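PDB 3WKY: prophenoloxidase b, which carries a copper-dioxygen cluster and, as a type 3 copper protein, is probably the precursor of an enzyme that hydroxylates monophenols and oxidises o-diphenols. Local coordinates for residues L116-T119 / Y120-K124; F198-H201 / W202-N206; R218-L221 / F222-M225; Y224-H227 / N228-A231; S614-S617 / F618-R621. All coordinates share one frame; numbering follows the deposited sequence.

Interaction 1. Residues L116-T119 / Y120-K124; sequences LYHT and YYERK
His118 and Thr119 each run alongside the residue four places on, Glu122 and Arg123, in the last turn of helix 109-122, part of the all-alpha domain of the hemocyanin family. His118 and Glu122 point the same way: in one of two modelled conformers of Glu122, its CG lies 3.4 Å from His118 CE1. Their polar ends nevertheless go to other partners, ND1 of His118 to the carbonyl of Leu204 and, in that same conformer, OE1 of Glu122 in a salt bridge to Arg215. Tyr120 turns a ring edge to the carbonyl of Leu116, with CD1 3.3 Å from Leu116 O and the oxygen in the ring plane. Arg123 is the first residue to leave helical geometry, yet its N still closes the turn on Thr119 O at 2.8 Å, with an N-H...O angle of 162°. Thr119 has CG2 anti to its own N (OG1 bonds Ala115 O), which lays this methyl alongside the arginine, 3.5 Å from Arg123 CD.

Interaction 2. Residues F198-H201 / W202-N206; sequences FHWH and WHLSN. With CUO (Cu2-o2 cluster), chain J.
His203 presents an edge of its ring to a face of His199, a T-shaped pair with planes at 72°, and both rings end on the same copper. Starting at CB, 3.8 Å from His199 O, the His203 chain turns back along the helix because CG is anti to the carbonyl carbon (chi1 -79°). CD2 then comes to 3.4 Å from His199 O and stands over the His199 ring toward its rim. At the tip, His203 NE2 binds CU1 of the cluster at 2.3 Å, beside His199 NE2 at 2.2 Å from CU1; His226 is the third ligand. One turn over, Leu204 CD1 makes a CH-pi contact with Trp200, 3.5 Å from the centroid of its five-membered ring. With a serine in place of Trp200, Leu204 CD1 would probably lose the surface it rests on, leaving a gap beside Tyr117. Helix 193-205 is held between helix 109-122, whose Tyr117 packs on Trp200 and Leu204, and helix 218-239, whose Leu221 and Met225 meet Trp202.

Interaction 3. Residues R218-L221 / F222-M225; sequences RGEL and FYYM
The first two turns of helix 218-239, in the copper-containing domain, join Arg218-Leu221 to Phe222-Met225 chiefly through the backbone. Met225 N meets Leu221 O at 2.9 Å in an almost straight bond (175°), and Tyr223 N reaches Gly219 O at 3.2 Å, equally straight. Between them Tyr224 N bonds Glu220 O at 2.8 Å. The side chains fan outward and touch the preceding turn mostly by their roots. Phe222 CB is 3.4 Å from Gly219 O, and CG, set anti to the backbone N (chi1 172°), sends the ring on to the copper site, where it meets His357 edge-to-face. Tyr223 goes a little farther, bringing the ring edge near Glu220 O, with CD2 3.5 Å from that oxygen. The Arg218 guanidinium forms salt bridges with Glu343 and Glu340, and Glu220 pairs with Arg217. The carbonyls of 218-221 are thus satisfied by the amides of 222-225, while the side chains turn to separate neighbours, and the charge of buried Arg218 is probably balanced by its two glutamates.

Interaction 4. Residues Y224-H227 / N228-A231; sequences YMHH and NLVA. With CUO (Cu2-o2 cluster), chain J.
Asn228 sets its CG anti to the carbonyl carbon (chi1 -85°) and then turns the amide at chi2 (-89°), which folds the group back over the turn before it, above the Tyr224 ring. There ND2 stands 3.3 Å over the centre of that ring, with the amide plane 76° from the ring plane. The same ND2 gives a nearly linear bond to Tyr224 O at 2.9 Å, while the backbone N of Asn228 reaches this oxygen from the opposite face of the carbonyl plane, at 3.1 Å. One acceptor is thus gripped twice by one residue, and the amide's rotation is fixed further by OD1, which accepts from Thr528 OG1 and Glu529 N. This is the middle of helix 218-239, the helix that brings His226 to the type 3 copper centre. His226 NE2 binds CU1 at 2.2 Å; its ND1 is bonded to Phe222 O one turn back, which orients the ring. The neighbouring Met225 lays CE over one face of that imidazole, and its SD runs alongside Leu229, 4.0 Å from CD2. Farther down, Val230 tucks CG2 against the carbonyl of His226, 3.2 Å from O.

Interaction 5. Residues S614-S617 / F618-R621; sequences SSSS and FCGR
Ser616 opens a tight turn and grips Phe618, Cys619 and Gly620 with its two oxygens; the side-chain bond to the amide two residues on makes it an ST turn. Ser616 OG lies anti to the backbone N (chi1 170°) and takes the N-H of Phe618 at 3.1 Å, while also bonding the carbonyl of Ile554. Ser616 O accepts twice: from Gly620 N at 2.9 Å, close to the line of the carbonyl bond, and from Cys619 N at 2.9 Å, well above the carbonyl plane. A valine at Ser616 has no hydroxyl, and the Phe618 amide and the Ile554 carbonyl would probably both be left without their mate, the turn held less firmly. The carbonyls of Phe618 and Cys619 go outward to Trp202 NE1 and Asn206 ND2, tying this ig-like domain loop to helix 193-205 and the residue just past its end; Cys619 is also bridged to Cys572, and Ser617 OG bonds Glu529. At the mouth of the turn, Ser615 OG gives a weak bond to Gly620 O at 3.1 Å.

In the fold
Interactions 2, 3 and 4 are wholly buried in the copper domain, and 2 and 4 together supply the three histidines of CU1. Interactions 3 and 4 follow one another on helix 218-239, sharing Tyr224 and Met225; Met225 packs on Trp202 of interaction 2. Interaction 1, the end of a helix in the all-alpha domain, is also buried and meets interaction 2 through Tyr121 OH with His201 ND1. Interaction 5 is partly buried and irregular, a serine-rich turn of the ig-like domain whose Phe618 reaches Asn228 of interaction 4. Metal ligation marks the centre, salt bridges at Glu122 and Arg218 lie farther out, and a turn held by both a serine hydroxyl and a backbone carbonyl marks the loop.

Interaction 1. Residues L116-T119 / Y120-K124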
loop_
_atom_site.group_PDB
_atom_site.type_symbol
_atom_site.label_atom_id
_atom_site.label_comp_id
_atom_site.label_asym_id
_atom_site.label_seq_id
_atom_site.Cartn_x
_atom_site.Cartn_y
_atom_site.Cartn_z
ATOM N N LEU A 116 -10.914 34.731 34.389
ATOM C CA LEU A 116 -10.761 36.163 34.650
ATOM C C LEU A 116 -10.948 36.995 33.384
ATOM O O LEU A 116 -11.676 37.991 33.379
ATOM C CB LEU A 116 -9.385 36.463 35.243
ATOM C CG LEU A 116 -9.273 36.578 36.761
ATOM C CD1 LEU A 116 -7.884 37.074 37.136
ATOM C CD2 LEU A 116 -10.350 37.517 37.296
ATOM N N TYR A 117 -10.283 36.594 32.301
ATOM C CA TYR A 117 -10.434 37.317 31.035
ATOM C C TYR A 117 -11.883 37.253 30.567
ATOM O O TYR A 117 -12.440 38.258 30.110
ATOM C CB TYR A 117 -9.505 36.748 29.951
ATOM C CG TYR A 117 -8.075 37.249 29.999
ATOM C CD1 TYR A 117 -7.709 38.425 29.367
ATOM C CD2 TYR A 117 -7.080 36.515 30.645
ATOM C CE1 TYR A 117 -6.395 38.878 29.395
ATOM C CE2 TYR A 117 -5.764 36.959 30.680
ATOM C CZ TYR A 117 -5.429 38.138 30.056
ATOM O OH TYR A 117 -4.119 38.573 30.092
ATOM N N HIS A 118 -12.501 36.080 30.669
ATOM C CA HIS A 118 -13.894 35.943 30.246
ATOM C C HIS A 118 -14.793 36.870 31.058
ATOM O O HIS A 118 -15.752 37.456 30.534
ATOM C CB HIS A 118 -14.389 34.505 30.397
ATOM C CG HIS A 118 -15.820 34.321 30.009
ATOM N ND1 HIS A 118 -16.323 34.731 28.787
ATOM C CD2 HIS A 118 -16.866 33.774 30.673
ATOM C CE1 HIS A 118 -17.607 34.440 28.721
ATOM N NE2 HIS A 118 -17.963 33.854 29.855
ATOM N N THR A 119 -14.470 36.994 32.340
ATOM C CA THR A 119 -15.222 37.856 33.256
ATOM C C THR A 119 -15.210 39.323 32.820
ATOM O O THR A 119 -16.236 40.011 32.919
ATOM C CB THR A 119 -14.689 37.709 34.685
ATOM O OG1 THR A 119 -14.981 36.386 35.156
ATOM C CG2 THR A 119 -15.342 38.739 35.619
ATOM N N TYR A 120 -14.073 39.807 32.332
ATOM C CA TYR A 120 -14.016 41.180 31.828
ATOM C C TYR A 120 -14.917 41.390 30.612
ATOM O O TYR A 120 -15.436 42.484 30.410
ATOM C CB TYR A 120 -12.584 41.593 31.492
ATOM C CG TYR A 120 -11.767 42.106 32.656
ATOM C CD1 TYR A 120 -11.328 41.245 33.655
ATOM C CD2 TYR A 120 -11.401 43.447 32.739
ATOM C CE1 TYR A 120 -10.563 41.701 34.709
ATOM C CE2 TYR A 120 -10.625 43.913 33.797
ATOM C CZ TYR A 120 -10.214 43.029 34.778
ATOM O OH TYR A 120 -9.447 43.470 35.835
ATOM N N TYR A 121 -15.100 40.356 29.792
ATOM C CA TYR A 121 -16.005 40.468 28.653
ATOM C C TYR A 121 -17.465 40.419 29.091
ATOM O O TYR A 121 -18.310 41.112 28.539
ATOM C CB TYR A 121 -15.736 39.364 27.609
ATOM C CG TYR A 121 -14.496 39.640 26.805
ATOM C CD1 TYR A 121 -14.521 40.561 25.767
ATOM C CD2 TYR A 121 -13.296 38.997 27.090
ATOM C CE1 TYR A 121 -13.393 40.840 25.035
ATOM C CE2 TYR A 121 -12.156 39.271 26.360
ATOM C CZ TYR A 121 -12.219 40.199 25.333
ATOM O OH TYR A 121 -11.104 40.495 24.600
ATOM N N GLU A 122 -17.762 39.604 30.092
ATOM C CA GLU A 122 -19.147 39.373 30.488
ATOM C C GLU A 122 -19.673 40.432 31.458
ATOM O O GLU A 122 -20.849 40.789 31.413
ATOM C CB GLU A 122 -19.317 37.974 31.087
ATOM C CG GLU A 122 -19.564 36.882 30.052
ATOM C CD GLU A 122 -20.809 37.149 29.218
ATOM O OE1 GLU A 122 -20.670 37.617 28.071
ATOM O OE2 GLU A 122 -21.928 36.898 29.713
ATOM N N ARG A 123 -18.808 40.931 32.338
ATOM C CA ARG A 123 -19.263 41.949 33.295
ATOM C C ARG A 123 -19.349 43.312 32.614
ATOM O O ARG A 123 -18.427 43.718 31.899
ATOM C CB ARG A 123 -18.352 42.028 34.520
ATOM C CG ARG A 123 -18.526 40.876 35.513
ATOM C CD ARG A 123 -17.688 41.111 36.770
ATOM N NE ARG A 123 -18.157 42.256 37.562
ATOM C CZ ARG A 123 -18.971 42.159 38.613
ATOM N NH1 ARG A 123 -19.413 40.971 39.009
ATOM N NH2 ARG A 123 -19.345 43.251 39.278
ATOM N N LYS A 124 -20.457 44.014 32.842
ATOM C CA LYS A 124 -20.668 45.323 32.226
ATOM C C LYS A 124 -19.840 46.427 32.871
ATOM O O LYS A 124 -19.605 47.463 32.250
ATOM C CB LYS A 124 -22.148 45.698 32.262
ATOM C CG LYS A 124 -23.024 44.824 31.386
ATOM C CD LYS A 124 -24.493 45.019 31.727
ATOM C CE LYS A 124 -25.380 44.064 30.941
ATOM N NZ LYS A 124 -25.411 44.399 29.494
#

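Interaction 2. Residues F198-H201 / W202-N206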
loop_
_atom_site.group_PDB
_atom_site.type_symbol
_atom_site.label_atom_id
_atom_site.label_comp_id
_atom_site.label_asym_id
_atom_site.label_seq_id
_atom_site.Cartn_x
_atom_site.Cartn_y
_atom_site.Cartn_z
ATOM N N PHE A 198 -4.722 37.446 20.364
ATOM C CA PHE A 198 -6.011 37.759 19.749
ATOM C C PHE A 198 -6.884 36.503 19.692
ATOM O O PHE A 198 -8.080 36.536 19.976
ATOM C CB PHE A 198 -5.806 38.344 18.351
ATOM C CG PHE A 198 -7.031 38.283 17.481
ATOM C CD1 PHE A 198 -8.127 39.100 17.741
ATOM C CD2 PHE A 198 -7.084 37.411 16.398
ATOM C CE1 PHE A 198 -9.259 39.048 16.942
ATOM C CE2 PHE A 198 -8.214 37.355 15.582
ATOM C CZ PHE A 198 -9.300 38.172 15.854
ATOM N N HIS A 199 -6.278 35.379 19.327
ATOM C CA HIS A 199 -7.022 34.141 19.272
ATOM C C HIS A 199 -7.600 33.748 20.649
ATOM O O HIS A 199 -8.752 33.328 20.762
ATOM C CB HIS A 199 -6.115 33.041 18.722
ATOM C CG HIS A 199 -6.855 31.846 18.257
ATOM N ND1 HIS A 199 -6.744 30.616 18.865
ATOM C CD2 HIS A 199 -7.735 31.686 17.240
ATOM C CE1 HIS A 199 -7.520 29.750 18.248
ATOM N NE2 HIS A 199 -8.114 30.374 17.249
ATOM N N TRP A 200 -6.791 33.879 21.693
ATOM C CA TRP A 200 -7.261 33.691 23.070
ATOM C C TRP A 200 -8.439 34.634 23.377
ATOM O O TRP A 200 -9.499 34.200 23.845
ATOM C CB TRP A 200 -6.076 33.932 24.007
ATOM C CG TRP A 200 -6.320 34.184 25.490
ATOM C CD1 TRP A 200 -6.608 35.392 26.087
ATOM C CD2 TRP A 200 -6.160 33.240 26.566
ATOM N NE1 TRP A 200 -6.680 35.239 27.457
ATOM C CE2 TRP A 200 -6.401 33.933 27.777
ATOM C CE3 TRP A 200 -5.843 31.874 26.623
ATOM C CZ2 TRP A 200 -6.355 33.302 29.024
ATOM C CZ3 TRP A 200 -5.796 31.241 27.876
ATOM C CH2 TRP A 200 -6.050 31.961 29.057
ATOM N N HIS A 201 -8.250 35.918 23.099
ATOM C CA HIS A 201 -9.317 36.888 23.338
ATOM C C HIS A 201 -10.593 36.566 22.585
ATOM O O HIS A 201 -11.699 36.664 23.143
ATOM C CB HIS A 201 -8.843 38.306 23.024
ATOM C CG HIS A 201 -8.053 38.913 24.137
ATOM N ND1 HIS A 201 -8.654 39.520 25.224
ATOM C CD2 HIS A 201 -6.718 38.995 24.349
ATOM C CE1 HIS A 201 -7.719 39.953 26.053
ATOM N NE2 HIS A 201 -6.538 39.646 25.550
ATOM N N TRP A 202 -10.452 36.177 21.322
ATOM C CA TRP A 202 -11.644 35.884 20.539
ATOM C C TRP A 202 -12.456 34.781 21.198
ATOM O O TRP A 202 -13.683 34.873 21.329
ATOM C CB TRP A 202 -11.320 35.534 19.072
ATOM C CG TRP A 202 -12.595 35.515 18.272
ATOM C CD1 TRP A 202 -13.148 36.565 17.574
ATOM C CD2 TRP A 202 -13.527 34.435 18.180
ATOM N NE1 TRP A 202 -14.356 36.181 17.028
ATOM C CE2 TRP A 202 -14.608 34.876 17.391
ATOM C CE3 TRP A 202 -13.548 33.124 18.685
ATOM C CZ2 TRP A 202 -15.704 34.054 17.093
ATOM C CZ3 TRP A 202 -14.634 32.310 18.388
ATOM C CH2 TRP A 202 -15.694 32.776 17.597
ATOM N N HIS A 203 -11.781 33.716 21.611
ATOM C CA HIS A 203 -12.502 32.587 22.155
ATOM C C HIS A 203 -13.011 32.810 23.566
ATOM O O HIS A 203 -13.910 32.108 24.011
ATOM C CB HIS A 203 -11.660 31.321 22.079
ATOM C CG HIS A 203 -11.649 30.727 20.713
ATOM N ND1 HIS A 203 -12.703 29.991 20.221
ATOM C CD2 HIS A 203 -10.729 30.787 19.724
ATOM C CE1 HIS A 203 -12.427 29.607 18.988
ATOM N NE2 HIS A 203 -11.240 30.082 18.666
ATOM N N LEU A 204 -12.434 33.777 24.262
ATOM C CA LEU A 204 -12.914 34.070 25.608
ATOM C C LEU A 204 -13.985 35.156 25.578
ATOM O O LEU A 204 -14.787 35.273 26.510
ATOM C CB LEU A 204 -11.748 34.394 26.543
ATOM C CG LEU A 204 -10.941 33.131 26.894
ATOM C CD1 LEU A 204 -9.682 33.467 27.671
ATOM C CD2 LEU A 204 -11.795 32.137 27.677
ATOM N N SER A 205 -14.014 35.930 24.491
ATOM C CA SER A 205 -15.108 36.868 24.249
ATOM C C SER A 205 -16.314 36.136 23.672
ATOM O O SER A 205 -17.463 36.471 23.969
ATOM C CB SER A 205 -14.658 37.951 23.274
ATOM O OG SER A 205 -15.674 38.925 23.091
ATOM N N ASN A 206 -16.048 35.124 22.845
ATOM C CA ASN A 206 -17.114 34.379 22.178
ATOM C C ASN A 206 -17.026 32.873 22.391
ATOM O O ASN A 206 -16.976 32.119 21.417
ATOM C CB ASN A 206 -17.071 34.665 20.683
ATOM C CG ASN A 206 -17.337 36.108 20.382
ATOM O OD1 ASN A 206 -18.461 36.571 20.543
ATOM N ND2 ASN A 206 -16.302 36.841 19.979
HETATM CU CU1 CUO J . -10.109 29.626 16.740
HETATM CU CU2 CUO J . -10.051 26.178 15.704
HETATM O O1 CUO J . -10.705 27.720 16.765
HETATM O O2 CUO J . -9.061 27.646 16.977
#

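Interaction 3. Residues R218-L221 / F222-M225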
loop_
_atom_site.group_PDB
_atom_site.type_symbol
_atom_site.label_atom_id
_atom_site.label_comp_id
_atom_site.label_asym_id
_atom_site.label_seq_id
_atom_site.Cartn_x
_atom_site.Cartn_y
_atom_site.Cartn_z
ATOM N N ARG A 218 -23.185 34.319 16.924
ATOM C CA ARG A 218 -21.854 33.892 17.367
ATOM C C ARG A 218 -21.269 32.819 16.441
ATOM O O ARG A 218 -20.057 32.773 16.218
ATOM C CB ARG A 218 -21.903 33.336 18.796
ATOM C CG ARG A 218 -20.530 33.309 19.508
ATOM C CD ARG A 218 -20.528 32.336 20.688
ATOM N NE ARG A 218 -20.838 30.999 20.184
ATOM C CZ ARG A 218 -19.954 30.211 19.580
ATOM N NH1 ARG A 218 -18.685 30.587 19.473
ATOM N NH2 ARG A 218 -20.336 29.037 19.105
ATOM N N GLY A 219 -22.131 31.943 15.941
ATOM C CA GLY A 219 -21.713 30.918 14.993
ATOM C C GLY A 219 -21.242 31.531 13.694
ATOM O O GLY A 219 -20.263 31.084 13.089
ATOM N N GLU A 220 -21.936 32.578 13.251
ATOM C CA GLU A 220 -21.510 33.278 12.061
ATOM C C GLU A 220 -20.190 34.015 12.300
ATOM O O GLU A 220 -19.327 34.081 11.410
ATOM C CB GLU A 220 -22.607 34.252 11.593
ATOM C CG GLU A 220 -22.204 35.055 10.382
ATOM C CD GLU A 220 -23.317 35.965 9.928
ATOM O OE1 GLU A 220 -24.341 36.025 10.655
ATOM O OE2 GLU A 220 -23.184 36.590 8.847
ATOM N N LEU A 221 -20.022 34.571 13.498
ATOM C CA LEU A 221 -18.782 35.266 13.825
ATOM C C LEU A 221 -17.616 34.285 13.893
ATOM O O LEU A 221 -16.494 34.633 13.527
ATOM C CB LEU A 221 -18.914 36.012 15.157
ATOM C CG LEU A 221 -17.870 37.093 15.449
ATOM C CD1 LEU A 221 -18.059 38.331 14.555
ATOM C CD2 LEU A 221 -17.922 37.495 16.924
ATOM N N PHE A 222 -17.884 33.073 14.388
ATOM C CA PHE A 222 -16.877 32.004 14.359
ATOM C C PHE A 222 -16.389 31.803 12.922
ATOM O O PHE A 222 -15.185 31.868 12.648
ATOM C CB PHE A 222 -17.447 30.717 14.935
ATOM C CG PHE A 222 -16.538 29.531 14.765
ATOM C CD1 PHE A 222 -15.380 29.429 15.510
ATOM C CD2 PHE A 222 -16.840 28.537 13.843
ATOM C CE1 PHE A 222 -14.522 28.339 15.349
ATOM C CE2 PHE A 222 -15.988 27.428 13.684
ATOM C CZ PHE A 222 -14.839 27.339 14.433
ATOM N N TYR A 223 -17.325 31.596 12.000
ATOM C CA TYR A 223 -16.990 31.537 10.581
ATOM C C TYR A 223 -16.187 32.751 10.128
ATOM O O TYR A 223 -15.138 32.603 9.503
ATOM C CB TYR A 223 -18.262 31.431 9.731
ATOM C CG TYR A 223 -18.120 32.069 8.374
ATOM C CD1 TYR A 223 -17.307 31.499 7.394
ATOM C CD2 TYR A 223 -18.810 33.243 8.057
ATOM C CE1 TYR A 223 -17.174 32.093 6.129
ATOM C CE2 TYR A 223 -18.682 33.832 6.807
ATOM C CZ TYR A 223 -17.870 33.253 5.848
ATOM O OH TYR A 223 -17.749 33.837 4.602
ATOM N N TYR A 224 -16.685 33.949 10.433
ATOM C CA TYR A 224 -16.156 35.161 9.827
ATOM C C TYR A 224 -14.748 35.485 10.293
ATOM O O TYR A 224 -13.893 35.827 9.483
ATOM C CB TYR A 224 -17.083 36.343 10.119
ATOM C CG TYR A 224 -16.737 37.584 9.327
ATOM C CD1 TYR A 224 -16.731 37.562 7.934
ATOM C CD2 TYR A 224 -16.437 38.782 9.971
ATOM C CE1 TYR A 224 -16.437 38.718 7.191
ATOM C CE2 TYR A 224 -16.134 39.942 9.234
ATOM C CZ TYR A 224 -16.140 39.898 7.854
ATOM O OH TYR A 224 -15.843 41.041 7.129
ATOM N N MET A 225 -14.495 35.385 11.595
ATOM C CA MET A 225 -13.167 35.705 12.078
ATOM C C MET A 225 -12.175 34.701 11.491
ATOM O O MET A 225 -11.102 35.078 11.017
ATOM C CB MET A 225 -13.109 35.714 13.613
ATOM C CG MET A 225 -11.708 36.054 14.164
ATOM S SD MET A 225 -10.526 34.654 14.111
ATOM C CE MET A 225 -10.655 34.041 15.780
#

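Interaction 4. Residues Y224-H227 / N228-A231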
loop_
_atom_site.group_PDB
_atom_site.type_symbol
_atom_site.label_atom_id
_atom_site.label_comp_id
_atom_site.label_asym_id
_atom_site.label_seq_id
_atom_site.Cartn_x
_atom_site.Cartn_y
_atom_site.Cartn_z
ATOM N N TYR A 224 -16.685 33.949 10.433
ATOM C CA TYR A 224 -16.156 35.161 9.827
ATOM C C TYR A 224 -14.748 35.485 10.293
ATOM O O TYR A 224 -13.893 35.827 9.483
ATOM C CB TYR A 224 -17.083 36.343 10.119
ATOM C CG TYR A 224 -16.737 37.584 9.327
ATOM C CD1 TYR A 224 -16.731 37.562 7.934
ATOM C CD2 TYR A 224 -16.437 38.782 9.971
ATOM C CE1 TYR A 224 -16.437 38.718 7.191
ATOM C CE2 TYR A 224 -16.134 39.942 9.234
ATOM C CZ TYR A 224 -16.140 39.898 7.854
ATOM O OH TYR A 224 -15.843 41.041 7.129
ATOM N N MET A 225 -14.495 35.385 11.595
ATOM C CA MET A 225 -13.167 35.705 12.078
ATOM C C MET A 225 -12.175 34.701 11.491
ATOM O O MET A 225 -11.102 35.078 11.017
ATOM C CB MET A 225 -13.109 35.714 13.613
ATOM C CG MET A 225 -11.708 36.054 14.164
ATOM S SD MET A 225 -10.526 34.654 14.111
ATOM C CE MET A 225 -10.655 34.041 15.780
ATOM N N HIS A 226 -12.518 33.416 11.541
ATOM C CA HIS A 226 -11.589 32.410 11.038
ATOM C C HIS A 226 -11.383 32.464 9.539
ATOM O O HIS A 226 -10.291 32.167 9.047
ATOM C CB HIS A 226 -11.971 31.009 11.527
ATOM C CG HIS A 226 -11.812 30.860 12.997
ATOM N ND1 HIS A 226 -12.800 31.208 13.893
ATOM C CD2 HIS A 226 -10.750 30.459 13.734
ATOM C CE1 HIS A 226 -12.363 31.001 15.123
ATOM N NE2 HIS A 226 -11.122 30.561 15.050
ATOM N N HIS A 227 -12.423 32.863 8.812
ATOM C CA HIS A 227 -12.299 33.070 7.378
ATOM C C HIS A 227 -11.255 34.138 7.103
ATOM O O HIS A 227 -10.409 33.997 6.229
ATOM C CB HIS A 227 -13.619 33.521 6.755
ATOM C CG HIS A 227 -13.450 34.013 5.356
ATOM N ND1 HIS A 227 -13.163 33.162 4.309
ATOM C CD2 HIS A 227 -13.438 35.266 4.843
ATOM C CE1 HIS A 227 -13.015 33.871 3.201
ATOM N NE2 HIS A 227 -13.177 35.148 3.496
ATOM N N ASN A 228 -11.328 35.224 7.859
ATOM C CA ASN A 228 -10.388 36.318 7.696
ATOM C C ASN A 228 -8.977 35.932 8.124
ATOM O O ASN A 228 -7.995 36.325 7.493
ATOM C CB ASN A 228 -10.897 37.542 8.470
ATOM C CG ASN A 228 -11.869 38.350 7.662
ATOM O OD1 ASN A 228 -11.458 39.243 6.928
ATOM N ND2 ASN A 228 -13.170 38.027 7.764
ATOM N N LEU A 229 -8.884 35.135 9.187
ATOM C CA LEU A 229 -7.607 34.615 9.654
ATOM C C LEU A 229 -6.930 33.727 8.588
ATOM O O LEU A 229 -5.740 33.888 8.296
ATOM C CB LEU A 229 -7.839 33.848 10.966
ATOM C CG LEU A 229 -6.688 33.134 11.672
ATOM C CD1 LEU A 229 -5.486 34.058 11.850
ATOM C CD2 LEU A 229 -7.207 32.658 13.017
ATOM N N VAL A 230 -7.686 32.796 8.014
ATOM C CA VAL A 230 -7.186 31.958 6.918
ATOM C C VAL A 230 -6.828 32.767 5.662
ATOM O O VAL A 230 -5.776 32.552 5.047
ATOM C CB VAL A 230 -8.214 30.862 6.558
ATOM C CG1 VAL A 230 -7.766 30.100 5.291
ATOM C CG2 VAL A 230 -8.380 29.890 7.744
ATOM N N ALA A 231 -7.693 33.705 5.281
ATOM C CA ALA A 231 -7.434 34.519 4.090
ATOM C C ALA A 231 -6.131 35.303 4.236
ATOM O O ALA A 231 -5.307 35.327 3.324
ATOM C CB ALA A 231 -8.597 35.469 3.822
HETATM CU CU1 CUO J . -10.109 29.626 16.740
HETATM CU CU2 CUO J . -10.051 26.178 15.704
HETATM O O1 CUO J . -10.705 27.720 16.765
HETATM O O2 CUO J . -9.061 27.646 16.977
#

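Interaction 5. Residues S614-S617 / F618-R621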
loop_
_atom_site.group_PDB
_atom_site.type_symbol
_atom_site.label_atom_id
_atom_site.label_comp_id
_atom_site.label_asym_id
_atom_site.label_seq_id
_atom_site.Cartn_x
_atom_site.Cartn_y
_atom_site.Cartn_z
ATOM N N SER A 614 -16.640 50.228 19.140
ATOM C CA SER A 614 -15.255 50.401 19.560
ATOM C C SER A 614 -14.544 49.050 19.694
ATOM O O SER A 614 -13.323 48.989 19.863
ATOM C CB SER A 614 -15.189 51.180 20.876
ATOM O OG SER A 614 -15.731 50.427 21.947
ATOM N N SER A 615 -15.314 47.968 19.617
ATOM C CA SER A 615 -14.741 46.624 19.622
ATOM C C SER A 615 -14.374 46.211 18.190
ATOM O O SER A 615 -14.930 46.756 17.232
ATOM C CB SER A 615 -15.730 45.626 20.224
ATOM O OG SER A 615 -16.838 45.436 19.362
ATOM N N SER A 616 -13.440 45.272 18.040
ATOM C CA SER A 616 -13.095 44.765 16.704
ATOM C C SER A 616 -14.306 44.105 16.048
ATOM O O SER A 616 -15.042 43.366 16.701
ATOM C CB SER A 616 -11.946 43.760 16.780
ATOM O OG SER A 616 -11.762 43.090 15.534
ATOM N N SER A 617 -14.512 44.361 14.759
ATOM C CA SER A 617 -15.603 43.725 14.025
ATOM C C SER A 617 -15.442 42.194 13.977
ATOM O O SER A 617 -16.413 41.464 13.751
ATOM C CB SER A 617 -15.689 44.285 12.609
ATOM O OG SER A 617 -14.444 44.150 11.954
ATOM N N PHE A 618 -14.222 41.713 14.178
ATOM C CA PHE A 618 -13.988 40.263 14.216
ATOM C C PHE A 618 -14.441 39.664 15.552
ATOM O O PHE A 618 -14.694 38.456 15.647
ATOM C CB PHE A 618 -12.497 39.944 14.020
ATOM C CG PHE A 618 -11.963 40.245 12.636
ATOM C CD1 PHE A 618 -12.810 40.345 11.545
ATOM C CD2 PHE A 618 -10.595 40.395 12.434
ATOM C CE1 PHE A 618 -12.306 40.610 10.268
ATOM C CE2 PHE A 618 -10.079 40.654 11.162
ATOM C CZ PHE A 618 -10.947 40.759 10.073
ATOM N N CYS A 619 -14.533 40.508 16.581
ATOM C CA CYS A 619 -14.818 40.058 17.947
ATOM C C CYS A 619 -16.262 40.322 18.359
ATOM O O CYS A 619 -16.834 39.601 19.183
ATOM C CB CYS A 619 -13.888 40.766 18.935
ATOM S SG CYS A 619 -12.124 40.499 18.636
ATOM N N GLY A 620 -16.847 41.377 17.804
ATOM C CA GLY A 620 -18.191 41.765 18.192
ATOM C C GLY A 620 -18.243 42.328 19.605
ATOM O O GLY A 620 -17.205 42.494 20.260
ATOM N N ARG A 621 -19.455 42.632 20.067
ATOM C CA ARG A 621 -19.681 43.134 21.422
ATOM C C ARG A 621 -20.559 42.157 22.167
ATOM O O ARG A 621 -21.636 41.803 21.688
ATOM C CB ARG A 621 -20.382 44.496 21.401
ATOM C CG ARG A 621 -19.597 45.625 20.768
ATOM C CD ARG A 621 -20.269 46.976 21.011
ATOM N NE ARG A 621 -19.641 47.734 22.095
ATOM C CZ ARG A 621 -19.952 47.610 23.383
ATOM N NH1 ARG A 621 -20.887 46.751 23.766
ATOM N NH2 ARG A 621 -19.324 48.344 24.294
#